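Local coordinates for protein glucose-6-phosphate isomerase (Plasmodium falciparum, PDB 3QKI) that probably catalyses the interconversion of glucose 6-phosphate and fructose 6-phosphate, the second step of glycolysis, at residues 63-72 with 510-519; 444-452 with 465-476. All blocks are in the same frame, centred on the assembly; numbering follows the deposited sequence.

Overall arrangement
From the N terminus the chain lays down strand 64-70, already paired with strand 58-61, which gains its second neighbour when strand 513-518 returns more than 400 residues later; interaction 1 closes that loop. Within it lies interaction 2, where strand 443-448 leads, after a loop of about 15 residues, into helix 464-481, which folds back over the sheet. The two contacts do not cross along the chain, yet they meet in space, because strand 513-518 sits between strands 64-70 and 443-448 and pairs with both, L516 facing L445 and G447. Together they tie the early antiparallel strand, the parallel part of the mixed sheet and one covering helix, and both reach the second subunit.

Interaction 1. Residues 63-72 with 510-519; sequences NFYMDLSRQR and NRPSTLLLFD
The F64 and F518 rings project together from neighbouring strands, their planes 31° apart: F518 CZ is over one face of the F64 ring, and F64 CB sits over a face of F518, a CH-pi contact, 3.9 Å from CB to ring centroid. F64 CG stands between its backbone N and carbonyl carbon (chi1 87°), which brings the ring alongside F518. The R70 guanidinium has L515 CD1 over one face, 3.5 Å from NH1, while the D67 carboxylate and a water meet its edge. R70 NH1 forms a salt bridge with D67 OD2 at 2.7 Å, approaching from above the carboxylate plane; D67 OD1 accepts from S69 N, an Asx turn, and from S69 OG. N510 CB covers the centre of one face of the R72 guanidinium, whose NH2 is bonded to K42 O.

In the antiparallel ladder the non-hydrogen-bonded pairs F64-F518 and M66-L516 alternate with the hydrogen-bonded pairs Y65-L517 and D67-L515, adding the antiparallel N-terminal strands to the parallel strands of the mixed sheet. Its shortest bond is D67 N to L515 O at 2.8 Å. M66 CG packs on L516 CD2 at 3.6 Å. At the type I turn L68-Q71 a water lies within hydrogen-bonding distance of D67 O and S513 O and accepts from R70 N and NH1.

Helices 523-543 and 356-371 cover the F64-M66-L516-F518 face. On the Y65-D67 face, Y593 of the second subunit stacks on Y65 and D477 gives R70 NE a second salt bridge. Strand 443-448 runs parallel to 513-518 on its other edge.

Interaction 2. Residues 444-452 with 465-476; sequences ELIGFKHSH and HDELMTNFFAQA
L445 opens the contact between strand 443-448 and helix 464-481, a beta-strand followed by a helix packed on the sheet, as in alpha/beta folds, the two short axes 9.5 Å apart at 149°. L445 CB meets F472 CE1 at 3.7 Å, and its CD1 spans the F472 carbonyl and A476 CB. The F472 carbonyl oxygen is buried here without a polar partner in the model. I446 turns its side chain from the helix and offers only backbone to the F472 ring. G447, lacking a side chain, lets both M469 CE and the F472 ring close against the strand: its backbone N lies 3.4 Å from F472 CE1, its CA 3.9 Å from M469 CE. F472 CG is anti to its backbone N (chi1 174°), which carries the ring up to the strand, where L515 also packs on it.

F448 directs its ring off toward F382, but its carbonyl O receives H465 NE2 at 2.9 Å, with an N-H...O angle of 157°. The oxygen lies in the imidazole plane, whereas the nitrogen stands well above the carbonyl plane. M469 CE touches the same oxygen. K449 sends NZ to Y593 O of the second subunit. The backbone of H450 and S451 then passes over one face of the H465 ring. S451 OG bonds to F453 N and shares a water with H465 ND1, the water lying 2.8 Å from ND1.

Interaction 1. Residues 63-72 with 510-519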
loop_
_atom_site.group_PDB
_atom_site.type_symbol
_atom_site.label_atom_id
_atom_site.label_comp_id
_atom_site.label_asym_id
_atom_site.label_seq_id
_atom_site.Cartn_x
_atom_site.Cartn_y
_atom_site.Cartn_z
ATOM N N ASN A 63 -13.967 14.226 20.330
ATOM C CA ASN A 63 -12.549 14.152 20.651
ATOM C C ASN A 63 -11.604 14.422 19.458
ATOM O O ASN A 63 -10.487 13.886 19.418
ATOM C CB ASN A 63 -12.260 12.813 21.356
ATOM C CG ASN A 63 -13.085 11.638 20.881
ATOM O OD1 ASN A 63 -12.649 10.853 20.041
ATOM N ND2 ASN A 63 -14.282 11.475 21.427
ATOM N N PHE A 64 -12.037 15.270 18.486
ATOM C CA PHE A 64 -11.209 15.579 17.322
ATOM C C PHE A 64 -11.457 16.887 16.627
ATOM O O PHE A 64 -12.578 17.414 16.656
ATOM C CB PHE A 64 -11.183 14.413 16.316
ATOM C CG PHE A 64 -12.275 14.346 15.270
ATOM C CD1 PHE A 64 -13.426 13.602 15.492
ATOM C CD2 PHE A 64 -12.099 14.926 14.023
ATOM C CE1 PHE A 64 -14.416 13.509 14.516
ATOM C CE2 PHE A 64 -13.091 14.829 13.042
ATOM C CZ PHE A 64 -14.233 14.111 13.290
ATOM N N TYR A 65 -10.417 17.376 15.943
ATOM C CA TYR A 65 -10.433 18.561 15.101
ATOM C C TYR A 65 -10.208 18.154 13.633
ATOM O O TYR A 65 -9.372 17.291 13.335
ATOM C CB TYR A 65 -9.290 19.529 15.496
ATOM C CG TYR A 65 -9.496 20.381 16.737
ATOM C CD1 TYR A 65 -9.092 21.712 16.764
ATOM C CD2 TYR A 65 -9.975 19.826 17.923
ATOM C CE1 TYR A 65 -9.226 22.489 17.917
ATOM C CE2 TYR A 65 -10.162 20.607 19.066
ATOM C CZ TYR A 65 -9.785 21.937 19.060
ATOM O OH TYR A 65 -9.917 22.691 20.204
ATOM N N MET A 66 -10.955 18.765 12.723
ATOM C CA MET A 66 -10.704 18.615 11.300
ATOM C C MET A 66 -10.310 20.006 10.824
ATOM O O MET A 66 -11.053 20.972 11.035
ATOM C CB MET A 66 -11.904 18.109 10.495
ATOM C CG MET A 66 -11.558 17.966 9.026
ATOM S SD MET A 66 -12.829 17.284 7.963
ATOM C CE MET A 66 -14.065 18.708 8.009
ATOM N N ASP A 67 -9.133 20.101 10.205
ATOM C CA ASP A 67 -8.602 21.354 9.704
ATOM C C ASP A 67 -8.575 21.348 8.166
ATOM O O ASP A 67 -7.730 20.695 7.545
ATOM C CB ASP A 67 -7.216 21.621 10.357
ATOM C CG ASP A 67 -6.498 22.884 9.927
ATOM O OD1 ASP A 67 -7.002 23.574 9.027
ATOM O OD2 ASP A 67 -5.385 23.158 10.464
ATOM N N LEU A 68 -9.503 22.102 7.561
ATOM C CA LEU A 68 -9.619 22.248 6.108
ATOM C C LEU A 68 -8.957 23.531 5.608
ATOM O O LEU A 68 -9.123 23.884 4.431
ATOM C CB LEU A 68 -11.106 22.254 5.689
ATOM C CG LEU A 68 -11.914 20.970 5.906
ATOM C CD1 LEU A 68 -13.360 21.204 5.576
ATOM C CD2 LEU A 68 -11.395 19.829 5.047
ATOM N N SER A 69 -8.209 24.235 6.474
ATOM C CA SER A 69 -7.648 25.532 6.083
ATOM C C SER A 69 -6.584 25.501 4.992
ATOM O O SER A 69 -6.390 26.514 4.312
ATOM C CB SER A 69 -7.166 26.321 7.302
ATOM O OG SER A 69 -6.081 25.648 7.910
ATOM N N ARG A 70 -5.896 24.362 4.805
ATOM C CA ARG A 70 -4.896 24.267 3.755
ATOM C C ARG A 70 -5.514 23.725 2.478
ATOM O O ARG A 70 -4.897 22.940 1.777
ATOM C CB ARG A 70 -3.649 23.474 4.199
ATOM C CG ARG A 70 -2.936 24.106 5.376
ATOM C CD ARG A 70 -2.030 23.103 6.042
ATOM N NE ARG A 70 -1.594 23.576 7.340
ATOM C CZ ARG A 70 -2.337 23.569 8.441
ATOM N NH1 ARG A 70 -3.582 23.098 8.410
ATOM N NH2 ARG A 70 -1.857 24.066 9.570
ATOM N N GLN A 71 -6.743 24.148 2.184
ATOM C CA GLN A 71 -7.458 23.830 0.950
ATOM C C GLN A 71 -7.608 25.131 0.181
ATOM O O GLN A 71 -7.754 26.203 0.778
ATOM C CB GLN A 71 -8.829 23.154 1.217
ATOM C CG GLN A 71 -8.713 21.794 1.907
ATOM C CD GLN A 71 -8.088 20.713 1.052
ATOM O OE1 GLN A 71 -8.087 20.758 -0.182
ATOM N NE2 GLN A 71 -7.576 19.702 1.691
ATOM N N ARG A 72 -7.563 25.045 -1.136
ATOM C CA ARG A 72 -7.577 26.207 -2.025
ATOM C C ARG A 72 -8.940 26.878 -2.240
ATOM O O ARG A 72 -9.431 27.003 -3.360
ATOM C CB ARG A 72 -6.825 25.901 -3.339
ATOM C CG ARG A 72 -5.402 25.394 -3.111
ATOM C CD ARG A 72 -4.587 25.428 -4.379
ATOM N NE ARG A 72 -4.247 26.809 -4.731
ATOM C CZ ARG A 72 -3.661 27.185 -5.864
ATOM N NH1 ARG A 72 -3.345 26.291 -6.783
ATOM N NH2 ARG A 72 -3.383 28.466 -6.079
ATOM N N ASN A 510 1.192 25.705 -2.318
ATOM C CA ASN A 510 -0.227 25.620 -2.724
ATOM C C ASN A 510 -0.684 24.164 -2.914
ATOM O O ASN A 510 -1.599 23.905 -3.693
ATOM C CB ASN A 510 -0.506 26.459 -3.979
ATOM C CG ASN A 510 -0.403 27.931 -3.729
ATOM O OD1 ASN A 510 -0.725 28.423 -2.651
ATOM N ND2 ASN A 510 0.002 28.665 -4.739
ATOM N N ARG A 511 -0.013 23.218 -2.205
ATOM C CA ARG A 511 -0.309 21.795 -2.239
ATOM C C ARG A 511 -1.241 21.535 -1.068
ATOM O O ARG A 511 -0.895 21.831 0.074
ATOM C CB ARG A 511 0.982 20.960 -2.248
ATOM C CG ARG A 511 1.615 21.036 -3.649
ATOM C CD ARG A 511 3.085 20.741 -3.693
ATOM N NE ARG A 511 3.603 21.013 -5.041
ATOM C CZ ARG A 511 3.792 20.095 -5.978
ATOM N NH1 ARG A 511 4.218 20.449 -7.182
ATOM N NH2 ARG A 511 3.535 18.815 -5.726
ATOM N N PRO A 512 -2.490 21.127 -1.353
ATOM C CA PRO A 512 -3.485 21.075 -0.284
ATOM C C PRO A 512 -3.396 19.899 0.674
ATOM O O PRO A 512 -2.919 18.824 0.310
ATOM C CB PRO A 512 -4.825 21.110 -1.045
ATOM C CG PRO A 512 -4.530 20.486 -2.342
ATOM C CD PRO A 512 -3.081 20.790 -2.669
ATOM N N SER A 513 -3.924 20.105 1.880
ATOM C CA SER A 513 -3.995 19.088 2.925
ATOM C C SER A 513 -5.174 19.272 3.876
ATOM O O SER A 513 -5.599 20.400 4.166
ATOM C CB SER A 513 -2.700 19.027 3.740
ATOM O OG SER A 513 -2.533 20.178 4.534
ATOM N N THR A 514 -5.651 18.146 4.403
ATOM C CA THR A 514 -6.645 18.118 5.453
ATOM C C THR A 514 -5.954 17.491 6.648
ATOM O O THR A 514 -5.266 16.478 6.493
ATOM C CB THR A 514 -7.875 17.311 5.036
ATOM O OG1 THR A 514 -8.462 17.936 3.896
ATOM C CG2 THR A 514 -8.894 17.210 6.163
ATOM N N LEU A 515 -6.105 18.094 7.823
ATOM C CA LEU A 515 -5.569 17.545 9.067
ATOM C C LEU A 515 -6.705 17.046 9.943
ATOM O O LEU A 515 -7.672 17.769 10.184
ATOM C CB LEU A 515 -4.728 18.566 9.851
ATOM C CG LEU A 515 -3.451 19.102 9.218
ATOM C CD1 LEU A 515 -2.809 20.127 10.136
ATOM C CD2 LEU A 515 -2.435 18.023 9.041
ATOM N N LEU A 516 -6.588 15.809 10.418
ATOM C CA LEU A 516 -7.532 15.191 11.357
ATOM C C LEU A 516 -6.724 14.887 12.615
ATOM O O LEU A 516 -5.796 14.065 12.560
ATOM C CB LEU A 516 -8.173 13.902 10.791
ATOM C CG LEU A 516 -9.156 14.067 9.641
ATOM C CD1 LEU A 516 -9.447 12.721 8.960
ATOM C CD2 LEU A 516 -10.481 14.667 10.117
ATOM N N LEU A 517 -7.034 15.594 13.728
ATOM C CA LEU A 517 -6.298 15.407 14.976
ATOM C C LEU A 517 -7.223 14.943 16.083
ATOM O O LEU A 517 -8.095 15.697 16.498
ATOM C CB LEU A 517 -5.489 16.677 15.385
ATOM C CG LEU A 517 -4.700 16.638 16.718
ATOM C CD1 LEU A 517 -3.697 15.470 16.762
ATOM C CD2 LEU A 517 -3.957 17.950 16.941
ATOM N N PHE A 518 -7.020 13.696 16.550
ATOM C CA PHE A 518 -7.833 13.087 17.613
ATOM C C PHE A 518 -7.066 13.118 18.916
ATOM O O PHE A 518 -5.844 13.229 18.900
ATOM C CB PHE A 518 -8.154 11.621 17.260
ATOM C CG PHE A 518 -9.010 11.363 16.030
ATOM C CD1 PHE A 518 -10.367 11.107 16.151
ATOM C CD2 PHE A 518 -8.444 11.336 14.760
ATOM C CE1 PHE A 518 -11.158 10.865 15.024
ATOM C CE2 PHE A 518 -9.223 11.076 13.638
ATOM C CZ PHE A 518 -10.580 10.836 13.771
ATOM N N ASP A 519 -7.742 12.972 20.056
ATOM C CA ASP A 519 -6.971 12.932 21.297
ATOM C C ASP A 519 -6.258 11.575 21.468
ATOM O O ASP A 519 -5.063 11.513 21.752
ATOM C CB ASP A 519 -7.841 13.294 22.516
ATOM C CG ASP A 519 -8.963 12.329 22.860
ATOM O OD1 ASP A 519 -9.381 11.543 21.964
ATOM O OD2 ASP A 519 -9.433 12.357 24.023
HETATM O O HOH W 1 -5.648 21.995 6.307
HETATM O O HOH W 2 -1.995 23.660 -6.245
#

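Interaction 2. Residues 444-452 with 465-476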
loop_
_atom_site.group_PDB
_atom_site.type_symbol
_atom_site.label_atom_id
_atom_site.label_comp_id
_atom_site.label_asym_id
_atom_site.label_seq_id
_atom_site.Cartn_x
_atom_site.Cartn_y
_atom_site.Cartn_z
ATOM N N GLU A 444 -4.432 13.684 3.142
ATOM C CA GLU A 444 -5.294 13.639 4.316
ATOM C C GLU A 444 -4.409 13.042 5.418
ATOM O O GLU A 444 -4.004 11.880 5.328
ATOM C CB GLU A 444 -6.563 12.814 4.040
ATOM C CG GLU A 444 -7.486 13.512 3.057
ATOM C CD GLU A 444 -8.727 12.779 2.572
ATOM O OE1 GLU A 444 -9.210 11.870 3.283
ATOM O OE2 GLU A 444 -9.248 13.158 1.498
ATOM N N LEU A 445 -4.002 13.898 6.364
ATOM C CA LEU A 445 -3.124 13.558 7.488
ATOM C C LEU A 445 -3.964 13.316 8.726
ATOM O O LEU A 445 -4.885 14.099 9.017
ATOM C CB LEU A 445 -2.076 14.653 7.754
ATOM C CG LEU A 445 -1.243 15.192 6.551
ATOM C CD1 LEU A 445 -0.196 16.172 7.015
ATOM C CD2 LEU A 445 -0.534 14.103 5.831
ATOM N N ILE A 446 -3.699 12.175 9.404
ATOM C CA ILE A 446 -4.433 11.741 10.596
ATOM C C ILE A 446 -3.417 11.572 11.712
ATOM O O ILE A 446 -2.396 10.906 11.519
ATOM C CB ILE A 446 -5.269 10.453 10.319
ATOM C CG1 ILE A 446 -6.280 10.715 9.185
ATOM C CG2 ILE A 446 -5.997 9.991 11.595
ATOM C CD1 ILE A 446 -6.684 9.507 8.368
ATOM N N GLY A 447 -3.647 12.261 12.828
ATOM C CA GLY A 447 -2.727 12.231 13.954
ATOM C C GLY A 447 -3.457 12.175 15.271
ATOM O O GLY A 447 -4.656 12.493 15.329
ATOM N N PHE A 448 -2.732 11.754 16.332
ATOM C CA PHE A 448 -3.258 11.617 17.689
ATOM C C PHE A 448 -2.390 12.348 18.686
ATOM O O PHE A 448 -1.188 12.515 18.456
ATOM C CB PHE A 448 -3.395 10.136 18.065
ATOM C CG PHE A 448 -4.270 9.389 17.088
ATOM C CD1 PHE A 448 -3.725 8.809 15.943
ATOM C CD2 PHE A 448 -5.646 9.324 17.270
ATOM C CE1 PHE A 448 -4.550 8.189 14.998
ATOM C CE2 PHE A 448 -6.464 8.707 16.315
ATOM C CZ PHE A 448 -5.907 8.132 15.195
ATOM N N LYS A 449 -2.996 12.777 19.805
ATOM C CA LYS A 449 -2.269 13.467 20.876
ATOM C C LYS A 449 -1.454 12.499 21.704
ATOM O O LYS A 449 -0.416 12.883 22.250
ATOM C CB LYS A 449 -3.255 14.215 21.784
ATOM C CG LYS A 449 -3.775 15.517 21.168
ATOM C CD LYS A 449 -4.846 16.172 22.070
ATOM C CE LYS A 449 -4.272 16.550 23.435
ATOM N NZ LYS A 449 -5.110 17.554 24.134
ATOM N N HIS A 450 -1.893 11.237 21.758
ATOM C CA HIS A 450 -1.251 10.197 22.562
ATOM C C HIS A 450 -0.862 8.991 21.757
ATOM O O HIS A 450 -1.556 8.607 20.814
ATOM C CB HIS A 450 -2.163 9.769 23.743
ATOM C CG HIS A 450 -2.440 10.901 24.677
ATOM N ND1 HIS A 450 -3.571 11.699 24.544
ATOM C CD2 HIS A 450 -1.660 11.411 25.660
ATOM C CE1 HIS A 450 -3.457 12.638 25.472
ATOM N NE2 HIS A 450 -2.325 12.505 26.163
ATOM N N SER A 451 0.208 8.329 22.214
ATOM C CA SER A 451 0.711 7.093 21.635
ATOM C C SER A 451 0.032 5.866 22.283
ATOM O O SER A 451 -0.489 5.968 23.393
ATOM C CB SER A 451 2.214 6.990 21.907
ATOM O OG SER A 451 2.746 5.820 21.305
ATOM N N HIS A 452 0.121 4.687 21.639
ATOM C CA HIS A 452 -0.300 3.422 22.256
ATOM C C HIS A 452 0.903 2.858 23.054
ATOM O O HIS A 452 0.744 1.919 23.820
ATOM C CB HIS A 452 -0.737 2.388 21.193
ATOM C CG HIS A 452 -2.129 2.592 20.644
ATOM N ND1 HIS A 452 -2.567 1.895 19.528
ATOM C CD2 HIS A 452 -3.131 3.404 21.073
ATOM C CE1 HIS A 452 -3.808 2.307 19.314
ATOM N NE2 HIS A 452 -4.188 3.221 20.210
ATOM N N HIS A 465 6.881 10.233 20.445
ATOM C CA HIS A 465 5.581 10.574 19.859
ATOM C C HIS A 465 5.581 12.039 19.419
ATOM O O HIS A 465 5.064 12.346 18.341
ATOM C CB HIS A 465 4.414 10.260 20.820
ATOM C CG HIS A 465 3.072 10.469 20.180
ATOM N ND1 HIS A 465 2.567 9.581 19.248
ATOM C CD2 HIS A 465 2.220 11.512 20.294
ATOM C CE1 HIS A 465 1.413 10.098 18.860
ATOM N NE2 HIS A 465 1.169 11.262 19.460
ATOM N N ASP A 466 6.202 12.936 20.227
ATOM C CA ASP A 466 6.346 14.352 19.843
ATOM C C ASP A 466 7.237 14.458 18.616
ATOM O O ASP A 466 6.914 15.237 17.728
ATOM C CB ASP A 466 6.908 15.203 20.984
ATOM C CG ASP A 466 5.863 15.745 21.933
ATOM O OD1 ASP A 466 4.663 15.398 21.768
ATOM O OD2 ASP A 466 6.239 16.499 22.847
ATOM N N GLU A 467 8.308 13.650 18.528
ATOM C CA GLU A 467 9.180 13.659 17.343
ATOM C C GLU A 467 8.370 13.310 16.071
ATOM O O GLU A 467 8.487 14.013 15.073
ATOM C CB GLU A 467 10.411 12.736 17.516
ATOM C CG GLU A 467 11.341 12.703 16.298
ATOM C CD GLU A 467 12.029 14.014 15.952
ATOM O OE1 GLU A 467 12.240 14.832 16.872
ATOM O OE2 GLU A 467 12.381 14.217 14.770
ATOM N N LEU A 468 7.526 12.260 16.132
ATOM C CA LEU A 468 6.633 11.850 15.036
ATOM C C LEU A 468 5.725 13.028 14.647
ATOM O O LEU A 468 5.561 13.332 13.454
ATOM C CB LEU A 468 5.784 10.657 15.513
ATOM C CG LEU A 468 4.592 10.228 14.626
ATOM C CD1 LEU A 468 5.081 9.564 13.332
ATOM C CD2 LEU A 468 3.657 9.310 15.402
ATOM N N MET A 469 5.162 13.702 15.668
ATOM C CA MET A 469 4.198 14.778 15.496
ATOM C C MET A 469 4.747 16.101 14.987
ATOM O O MET A 469 4.003 16.856 14.374
ATOM C CB MET A 469 3.241 14.897 16.705
ATOM C CG MET A 469 2.327 13.655 16.875
ATOM S SD MET A 469 1.247 13.356 15.426
ATOM C CE MET A 469 -0.114 14.535 15.784
ATOM N N THR A 470 6.060 16.341 15.121
ATOM C CA THR A 470 6.661 17.548 14.540
ATOM C C THR A 470 6.438 17.528 13.002
ATOM O O THR A 470 6.217 18.571 12.398
ATOM C CB THR A 470 8.166 17.655 14.844
ATOM O OG1 THR A 470 8.895 16.593 14.215
ATOM C CG2 THR A 470 8.461 17.720 16.319
ATOM N N ASN A 471 6.463 16.319 12.410
ATOM C CA ASN A 471 6.282 16.068 10.973
ATOM C C ASN A 471 4.857 16.236 10.533
ATOM O O ASN A 471 4.612 16.730 9.441
ATOM C CB ASN A 471 6.798 14.686 10.601
ATOM C CG ASN A 471 8.237 14.486 10.923
ATOM O OD1 ASN A 471 9.116 14.884 10.167
ATOM N ND2 ASN A 471 8.507 13.884 12.054
ATOM N N PHE A 472 3.903 15.868 11.385
ATOM C CA PHE A 472 2.477 15.992 11.091
ATOM C C PHE A 472 2.170 17.464 10.817
ATOM O O PHE A 472 1.584 17.767 9.783
ATOM C CB PHE A 472 1.646 15.450 12.290
ATOM C CG PHE A 472 0.144 15.618 12.215
ATOM C CD1 PHE A 472 -0.640 14.712 11.499
ATOM C CD2 PHE A 472 -0.491 16.653 12.897
ATOM C CE1 PHE A 472 -2.031 14.854 11.443
ATOM C CE2 PHE A 472 -1.889 16.793 12.849
ATOM C CZ PHE A 472 -2.648 15.889 12.116
ATOM N N PHE A 473 2.618 18.386 11.706
ATOM C CA PHE A 473 2.352 19.826 11.543
ATOM C C PHE A 473 3.183 20.452 10.414
ATOM O O PHE A 473 2.639 21.172 9.579
ATOM C CB PHE A 473 2.533 20.574 12.875
ATOM C CG PHE A 473 1.577 20.105 13.955
ATOM C CD1 PHE A 473 0.240 20.502 13.950
ATOM C CD2 PHE A 473 2.002 19.232 14.958
ATOM C CE1 PHE A 473 -0.653 20.046 14.939
ATOM C CE2 PHE A 473 1.108 18.776 15.937
ATOM C CZ PHE A 473 -0.216 19.177 15.911
ATOM N N ALA A 474 4.493 20.149 10.376
ATOM C CA ALA A 474 5.439 20.691 9.418
ATOM C C ALA A 474 5.142 20.329 7.980
ATOM O O ALA A 474 5.298 21.200 7.119
ATOM C CB ALA A 474 6.840 20.262 9.758
ATOM N N GLN A 475 4.755 19.053 7.710
ATOM C CA GLN A 475 4.485 18.593 6.352
ATOM C C GLN A 475 3.306 19.366 5.767
ATOM O O GLN A 475 3.407 19.850 4.650
ATOM C CB GLN A 475 4.278 17.062 6.283
ATOM C CG GLN A 475 5.578 16.248 6.429
ATOM C CD GLN A 475 6.530 16.433 5.272
ATOM O OE1 GLN A 475 6.127 16.603 4.121
ATOM N NE2 GLN A 475 7.817 16.392 5.553
ATOM N N ALA A 476 2.220 19.517 6.534
ATOM C CA ALA A 476 1.023 20.248 6.100
ATOM C C ALA A 476 1.405 21.708 5.743
ATOM O O ALA A 476 1.037 22.191 4.676
ATOM C CB ALA A 476 -0.029 20.227 7.211
HETATM O O HOH W 3 2.523 6.829 18.829
#